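Local coordinates for periplasmic binding protein/LacI transcriptional regulator (PDB 4KQC), which probably binds a carbohydrate as the solute-binding component of an ABC transporter, at residues A8-G13 / S38-E43; K17-V22 / G91-I96. All coordinates share one frame; numbering follows the deposited sequence. Where two conformers were deposited one is given.

Contact 1 (A8-G13 / S38-E43)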
ATOM      1  N   ALA A   8      -0.293   5.879 -23.265  1.00 10.68           N
ATOM      2  CA  ALA A   8       0.665   6.429 -22.320  1.00 10.59           C
ATOM      3  C   ALA A   8       0.393   5.887 -20.946  1.00 10.57           C
ATOM      4  O   ALA A   8      -0.758   5.925 -20.469  1.00 10.18           O
ATOM      5  CB  ALA A   8       0.521   7.935 -22.270  1.00 11.36           C
ATOM      6  N   VAL A   9       1.437   5.354 -20.327  1.00 10.32           N
ATOM      7  CA  VAL A   9       1.374   4.912 -18.954  1.00 10.34           C
ATOM      8  C   VAL A   9       2.334   5.736 -18.093  1.00 11.50           C
ATOM      9  O   VAL A   9       3.555   5.672 -18.303  1.00 12.62           O
ATOM     10  CB  VAL A   9       1.704   3.430 -18.788  1.00 10.82           C
ATOM     11  CG1 VAL A   9       1.572   3.039 -17.331  1.00 11.26           C
ATOM     12  CG2 VAL A   9       0.758   2.605 -19.667  1.00 10.57           C
ATOM     13  N   VAL A  10       1.793   6.565 -17.187  1.00 10.70           N
ATOM     14  CA  VAL A  10       2.596   7.412 -16.324  1.00 10.57           C
ATOM     15  C   VAL A  10       2.564   6.815 -14.939  1.00 10.47           C
ATOM     16  O   VAL A  10       1.517   6.783 -14.304  1.00  9.84           O
ATOM     17  CB  VAL A  10       2.087   8.858 -16.384  1.00 10.95           C
ATOM     18  CG1 VAL A  10       2.884   9.713 -15.419  1.00 11.73           C
ATOM     19  CG2 VAL A  10       2.130   9.382 -17.816  1.00 11.55           C
ATOM     20  N   SER A  11       3.710   6.291 -14.512  1.00 10.62           N
ATOM     21  CA  SER A  11       3.835   5.473 -13.346  1.00 11.40           C
ATOM     22  C   SER A  11       4.461   6.277 -12.207  1.00 11.22           C
ATOM     23  O   SER A  11       4.868   7.464 -12.424  1.00 11.11           O
ATOM     24  CB  SER A  11       4.805   4.305 -13.662  1.00 12.31           C
ATOM     25  OG  SER A  11       6.143   4.803 -13.765  1.00 14.15           O
ATOM     26  N   LYS A  12       4.678   5.667 -11.062  1.00 11.68           N
ATOM     27  CA  LYS A  12       5.433   6.369  -9.970  1.00 12.80           C
ATOM     28  C   LYS A  12       6.954   6.237 -10.061  1.00 12.51           C
ATOM     29  O   LYS A  12       7.690   6.705  -9.182  1.00 13.44           O
ATOM     30  CB  LYS A  12       4.952   5.888  -8.612  1.00 13.16           C
ATOM     31  CG  LYS A  12       3.458   6.103  -8.329  1.00 13.48           C
ATOM     32  CD  LYS A  12       3.133   5.905  -6.867  1.00 14.52           C
ATOM     33  CE  LYS A  12       1.628   5.881  -6.639  1.00 15.73           C
ATOM     34  NZ  LYS A  12       1.334   5.855  -5.194  1.00 18.88           N
ATOM     35  N   GLY A  13       7.458   5.699 -11.169  1.00 12.11           N
ATOM     36  CA  GLY A  13       8.875   5.435 -11.306  1.00 12.73           C
ATOM     37  C   GLY A  13       9.374   4.244 -10.541  1.00 12.42           C
ATOM     38  O   GLY A  13       8.582   3.484  -9.981  1.00 14.05           O
ATOM     39  N   SER A  38       4.131   3.759 -23.621  1.00 14.03           N
ATOM     40  CA  SER A  38       5.170   4.408 -22.882  1.00 14.30           C
ATOM     41  C   SER A  38       5.030   3.996 -21.421  1.00 15.47           C
ATOM     42  O   SER A  38       3.931   3.627 -20.972  1.00 18.46           O
ATOM     43  CB  SER A  38       5.069   5.944 -23.088  1.00 16.21           C
ATOM     44  OG  SER A  38       3.942   6.456 -22.349  1.00 18.14           O
ATOM     45  N   PHE A  39       6.104   3.896 -20.668  1.00 13.61           N
ATOM     46  CA  PHE A  39       5.965   3.587 -19.239  1.00 13.55           C
ATOM     47  C   PHE A  39       6.932   4.506 -18.525  1.00 14.72           C
ATOM     48  O   PHE A  39       8.109   4.230 -18.498  1.00 16.41           O
ATOM     49  CB  PHE A  39       6.239   2.105 -18.926  1.00 13.80           C
ATOM     50  CG  PHE A  39       5.779   1.685 -17.528  1.00 12.90           C
ATOM     51  CD1 PHE A  39       6.581   1.887 -16.403  1.00 12.99           C
ATOM     52  CD2 PHE A  39       4.566   1.046 -17.370  1.00 12.75           C
ATOM     53  CE1 PHE A  39       6.157   1.472 -15.149  1.00 14.25           C
ATOM     54  CE2 PHE A  39       4.088   0.683 -16.110  1.00 12.62           C
ATOM     55  CZ  PHE A  39       4.901   0.880 -14.986  1.00 12.35           C
ATOM     56  N   VAL A  40       6.441   5.651 -18.074  1.00 12.68           N
ATOM     57  CA  VAL A  40       7.293   6.751 -17.697  1.00 13.99           C
ATOM     58  C   VAL A  40       6.986   7.215 -16.285  1.00 13.62           C
ATOM     59  O   VAL A  40       5.811   7.458 -15.932  1.00 16.15           O
ATOM     60  CB  VAL A  40       7.179   7.991 -18.653  1.00 13.97           C
ATOM     61  CG1 VAL A  40       7.643   7.589 -20.014  1.00 15.37           C
ATOM     62  CG2 VAL A  40       5.782   8.616 -18.719  1.00 14.14           C
ATOM     63  N   GLY A  41       8.044   7.500 -15.521  1.00 12.04           N
ATOM     64  CA  GLY A  41       7.820   7.985 -14.155  1.00 11.32           C
ATOM     65  C   GLY A  41       9.020   8.728 -13.612  1.00 11.60           C
ATOM     66  O   GLY A  41      10.107   8.705 -14.206  1.00 12.76           O
ATOM     67  N   PRO A  42       8.834   9.388 -12.468  1.00 12.04           N
ATOM     68  CA  PRO A  42       9.894  10.193 -11.830  1.00 12.45           C
ATOM     69  C   PRO A  42      10.972   9.360 -11.239  1.00 12.65           C
ATOM     70  O   PRO A  42      10.755   8.188 -10.947  1.00 12.63           O
ATOM     71  CB  PRO A  42       9.126  10.984 -10.793  1.00 11.99           C
ATOM     72  CG  PRO A  42       8.032  10.079 -10.394  1.00 12.22           C
ATOM     73  CD  PRO A  42       7.593   9.482 -11.671  1.00 11.89           C
ATOM     74  N   GLU A  43      12.143   9.928 -11.028  1.00 14.51           N
ATOM     75  CA  GLU A  43      13.277   9.165 -10.469  0.60 16.49           C
ATOM     76  C   GLU A  43      12.992   8.681  -9.057  1.00 15.88           C
ATOM     77  O   GLU A  43      13.283   7.529  -8.724  1.00 16.17           O
ATOM     78  CB  GLU A  43      14.570   9.993 -10.489  0.60 18.78           C
ATOM     79  CG  GLU A  43      15.718   9.345  -9.710  0.60 21.87           C
ATOM     80  CD  GLU A  43      17.102   9.815 -10.128  0.60 25.60           C
ATOM     81  OE1 GLU A  43      17.232  10.294 -11.276  0.60 31.27           O
ATOM     82  OE2 GLU A  43      18.060   9.674  -9.323  0.60 28.58           O
TER
HETATM   83  O   HOH W   1      10.287   6.615  -8.461  1.00 14.87           O
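V9 and S11 both touch the ring of F39. CG1 of V9 meets CD2 and CE2 of F39, with 3.6 Å to CD2. CB of S11 meets CE1 and CZ of F39, with 3.5 Å to CE1. Both approach the ring obliquely. The V9 methyl reaches it because CG1 stands anti to the backbone N (chi1 -178°). On the other face of the sheet V10 meets V40, with 3.8 Å between the two CG2 methyls.

The strands run parallel, 14° apart. Their firm bonds gather toward the C-terminal ends. V40 N donates to V9 O at 2.9 Å. V40 O takes the N-H of S11 at 2.8 Å. Nearer the N-terminal end, the bonds from V9 N to O and OG of S38 are weak.

Past the strands the chains stay close. S11 OG accepts the N-H of G13 and closes an ST turn. The ring of P42 lies against the backbone carbonyls of S11 and K12. CA of G13 approaches P42 O at 3.4 Å; a side chain on G13 would run into that oxygen. One water bridges K12 O and P42 O and ties the two loops together.

The two strands belong to the beta-alpha-beta unit of strand 6-10, helix 18-33 and strand 36-40. Helix 18-33 covers the V9 and F39 face, with R23 and A26 against the F39 side chain. Helix 48-60 covers the other face, where A8 and V40 touch E58 and V10 touches Q51. Strand 36-40 is outermost in the sheet, while strand 6-10 also bonds to strand 66-68 on its far side.

Contact 2 (K17-V22 / G91-I96)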
ATOM      1  N   LYS A  17      11.017  -1.290  -6.380  1.00 16.30           N
ATOM      2  CA  LYS A  17      11.055  -2.310  -7.457  1.00 17.37           C
ATOM      3  C   LYS A  17       9.718  -3.007  -7.758  1.00 16.27           C
ATOM      4  O   LYS A  17       9.605  -3.701  -8.755  1.00 14.95           O
ATOM      5  CB  LYS A  17      12.079  -3.389  -7.152  1.00 22.84           C
ATOM      6  CG  LYS A  17      13.548  -2.956  -7.192  1.00 27.21           C
ATOM      7  CD  LYS A  17      14.401  -4.188  -6.819  1.00 32.95           C
ATOM      8  CE  LYS A  17      15.789  -3.854  -6.284  1.00 36.27           C
ATOM      9  NZ  LYS A  17      16.776  -3.878  -7.395  1.00 35.21           N
ATOM     10  N   PHE A  18       8.754  -2.845  -6.851  1.00 14.02           N
ATOM     11  CA  PHE A  18       7.341  -3.127  -7.171  1.00 12.95           C
ATOM     12  C   PHE A  18       7.045  -2.703  -8.600  1.00 12.35           C
ATOM     13  O   PHE A  18       6.372  -3.393  -9.320  1.00 11.91           O
ATOM     14  CB  PHE A  18       6.540  -2.307  -6.176  1.00 12.99           C
ATOM     15  CG  PHE A  18       5.024  -2.368  -6.304  1.00 12.42           C
ATOM     16  CD1 PHE A  18       4.324  -1.483  -7.100  1.00 11.96           C
ATOM     17  CD2 PHE A  18       4.280  -3.281  -5.526  1.00 13.50           C
ATOM     18  CE1 PHE A  18       2.941  -1.435  -7.086  1.00 12.62           C
ATOM     19  CE2 PHE A  18       2.874  -3.247  -5.551  1.00 13.52           C
ATOM     20  CZ  PHE A  18       2.216  -2.359  -6.350  1.00 12.79           C
ATOM     21  N   TRP A  19       7.515  -1.513  -8.986  1.00 11.63           N
ATOM     22  CA  TRP A  19       7.160  -0.920 -10.257  1.00 11.54           C
ATOM     23  C   TRP A  19       7.806  -1.600 -11.473  1.00 11.56           C
ATOM     24  O   TRP A  19       7.266  -1.501 -12.591  1.00 11.97           O
ATOM     25  CB  TRP A  19       7.396   0.624 -10.235  1.00 11.83           C
ATOM     26  CG  TRP A  19       6.375   1.254  -9.388  1.00 11.82           C
ATOM     27  CD1 TRP A  19       6.443   1.497  -8.072  1.00 12.56           C
ATOM     28  CD2 TRP A  19       5.057   1.610  -9.790  1.00 12.46           C
ATOM     29  NE1 TRP A  19       5.264   2.016  -7.614  1.00 12.91           N
ATOM     30  CE2 TRP A  19       4.387   2.085  -8.654  1.00 12.98           C
ATOM     31  CE3 TRP A  19       4.400   1.621 -11.013  1.00 13.98           C
ATOM     32  CZ2 TRP A  19       3.071   2.531  -8.689  1.00 13.87           C
ATOM     33  CZ3 TRP A  19       3.067   2.093 -11.012  1.00 13.43           C
ATOM     34  CH2 TRP A  19       2.454   2.533  -9.859  1.00 13.33           C
ATOM     35  N   VAL A  20       8.891  -2.355 -11.271  1.00 12.37           N
ATOM     36  CA  VAL A  20       9.438  -3.184 -12.328  1.00 12.84           C
ATOM     37  C   VAL A  20       8.420  -4.289 -12.692  1.00 11.89           C
ATOM     38  O   VAL A  20       8.125  -4.590 -13.863  1.00 11.98           O
ATOM     39  CB  VAL A  20      10.763  -3.776 -11.864  1.00 14.23           C
ATOM     40  CG1 VAL A  20      11.325  -4.762 -12.864  1.00 16.54           C
ATOM     41  CG2 VAL A  20      11.753  -2.644 -11.656  1.00 13.93           C
ATOM     42  N   THR A  21       7.816  -4.841 -11.644  1.00 12.02           N
ATOM     43  CA  THR A  21       6.816  -5.856 -11.878  1.00 12.02           C
ATOM     44  C   THR A  21       5.497  -5.311 -12.517  1.00 11.92           C
ATOM     45  O   THR A  21       4.892  -5.961 -13.387  1.00 10.84           O
ATOM     46  CB  THR A  21       6.507  -6.606 -10.592  1.00 13.44           C
ATOM     47  OG1 THR A  21       7.760  -7.133 -10.063  1.00 15.89           O
ATOM     48  CG2 THR A  21       5.531  -7.696 -10.871  1.00 14.43           C
ATOM     49  N   VAL A  22       5.100  -4.121 -12.123  1.00 10.78           N
ATOM     50  CA  VAL A  22       3.972  -3.472 -12.721  1.00 10.51           C
ATOM     51  C   VAL A  22       4.274  -3.286 -14.205  1.00 11.13           C
ATOM     52  O   VAL A  22       3.397  -3.506 -15.021  1.00 10.23           O
ATOM     53  CB  VAL A  22       3.678  -2.096 -12.088  1.00  9.98           C
ATOM     54  CG1 VAL A  22       2.568  -1.368 -12.822  1.00  9.57           C
ATOM     55  CG2 VAL A  22       3.338  -2.204 -10.594  1.00 10.35           C
ATOM     56  N   GLY A  91      -7.151   5.316 -13.973  1.00 10.57           N
ATOM     57  CA  GLY A  91      -6.198   5.291 -12.853  1.00 10.79           C
ATOM     58  C   GLY A  91      -5.651   3.872 -12.626  1.00 10.62           C
ATOM     59  O   GLY A  91      -6.332   2.836 -12.905  1.00 10.39           O
ATOM     60  N   PHE A  92      -4.476   3.789 -12.036  1.00 10.08           N
ATOM     61  CA  PHE A  92      -3.987   2.531 -11.560  1.00 10.56           C
ATOM     62  C   PHE A  92      -3.167   2.661 -10.309  1.00 10.77           C
ATOM     63  O   PHE A  92      -2.663   3.721 -10.006  1.00 10.93           O
ATOM     64  CB  PHE A  92      -3.335   1.699 -12.671  1.00 10.10           C
ATOM     65  CG  PHE A  92      -1.978   2.153 -13.095  1.00 10.55           C
ATOM     66  CD1 PHE A  92      -1.840   3.335 -13.738  1.00  9.97           C
ATOM     67  CD2 PHE A  92      -0.853   1.376 -12.890  1.00 10.83           C
ATOM     68  CE1 PHE A  92      -0.618   3.761 -14.185  1.00 10.86           C
ATOM     69  CE2 PHE A  92       0.387   1.783 -13.328  1.00 11.35           C
ATOM     70  CZ  PHE A  92       0.516   3.006 -13.981  1.00 10.48           C
ATOM     71  N   ASP A  93      -3.044   1.565  -9.548  1.00 10.99           N
ATOM     72  CA  ASP A  93      -2.438   1.679  -8.199  1.00 12.62           C
ATOM     73  C   ASP A  93      -3.240   2.768  -7.410  1.00 12.60           C
ATOM     74  O   ASP A  93      -4.477   2.799  -7.515  1.00 14.38           O
ATOM     75  CB  ASP A  93      -0.923   1.982  -8.318  1.00 12.85           C
ATOM     76  CG  ASP A  93      -0.193   1.803  -7.032  1.00 15.80           C
ATOM     77  OD1 ASP A  93      -0.016   0.611  -6.629  1.00 17.07           O
ATOM     78  OD2 ASP A  93       0.155   2.805  -6.408  1.00 18.22           O
ATOM     79  N   SER A  94      -2.598   3.723  -6.729  1.00 13.77           N
ATOM     80  CA  SER A  94      -3.377   4.725  -6.033  1.00 14.97           C
ATOM     81  C   SER A  94      -4.119   5.667  -6.985  1.00 14.60           C
ATOM     82  O   SER A  94      -4.994   6.464  -6.516  1.00 14.86           O
ATOM     83  CB  SER A  94      -2.490   5.493  -5.056  1.00 14.90           C
ATOM     84  OG  SER A  94      -1.346   5.928  -5.720  1.00 16.42           O
ATOM     85  N   GLY A  95      -3.766   5.651  -8.285  1.00 13.05           N
ATOM     86  CA  GLY A  95      -4.550   6.355  -9.292  1.00 13.48           C
ATOM     87  C   GLY A  95      -4.530   7.855  -9.099  1.00 12.36           C
ATOM     88  O   GLY A  95      -3.483   8.430  -8.843  1.00 12.79           O
ATOM     89  N   ILE A  96      -5.684   8.481  -9.275  1.00 12.67           N
ATOM     90  CA  ILE A  96      -5.825   9.936  -9.232  1.00 12.46           C
ATOM     91  C   ILE A  96      -6.600  10.231  -7.942  1.00 13.34           C
ATOM     92  O   ILE A  96      -7.618   9.560  -7.664  1.00 12.52           O
ATOM     93  CB  ILE A  96      -6.667  10.445 -10.406  1.00 12.25           C
ATOM     94  CG1 ILE A  96      -5.958  10.321 -11.734  1.00 13.20           C
ATOM     95  CG2 ILE A  96      -7.018  11.919 -10.233  1.00 13.42           C
ATOM     96  CD1 ILE A  96      -6.057   9.005 -12.403  1.00 13.54           C
TER
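F92 meets W19 and V22 with one corner of its ring. Its CE2 is 3.6 Å from CZ3 of W19, and lies near the indole plane at the edge of that ring. The two ring planes stand 71° apart, with the approach oblique on the F92 side. CG1 of V22 comes to the rim of F92, in the plane of the ring, 3.9 Å from CE2. With CG between the backbone N and the carbonyl carbon (chi1 75°), the F92 ring is swung so that CE2 reaches both partners.

D93 follows and turns its side chain to the helix. CB packs 3.8 Å from CH2 of W19. The carboxylate then divides between two aromatics. OD2 lies at the indole edge, 3.7 Å from CZ2 of W19. OD1 is 3.6 Å from CE1 of F18. No hydrogen bond crosses here; the oxygens meet aromatic C-H groups. OD2 also takes a weak bond from S94 N and makes a long, weak ion pair with K12. These contacts probably help fix the carboxylate's rotation.

The indole is itself packed within its helix. CD1 of F18 and CG2 of V22 lie over the same face, toward its rim. Without the indole of W19, as with an alanine here, F92 would probably lose a neighbour and the D93 carboxylate would be freer to turn.

S94 comes next in the turn, and its OG bonds to K12 NZ. At G95 the N-H returns to F92 O at 2.8 Å, closing a type II' turn. G95 has a positive phi, which favours glycine. Thus the first turn of helix 18-33 meets the C-terminal end of strand 89-92, within the parallel alpha/beta lobe of a periplasmic binding protein fold.

In the fold
Both contacts use the same parallel sheet. Contact 1 joins its outermost strand, 36-40, to strand 6-10 and is partly buried. Contact 2 sets helix 18-33 against the end of strand 89-92, and is buried nearer the middle of the chain. Helix 18-33 connects the two strands of contact 1, so contact 2 takes the helix of that beta-alpha-beta unit and sets it against a strand from outside the unit. Contact 1 combines backbone hydrogen bonds with apolar side chains on both faces, contact 2 aromatic rings and a carboxylate without any hydrogen bond across. Their centres are about 9 Å apart. They touch directly where V9 CG1 lies 3.5 Å from F92 CZ.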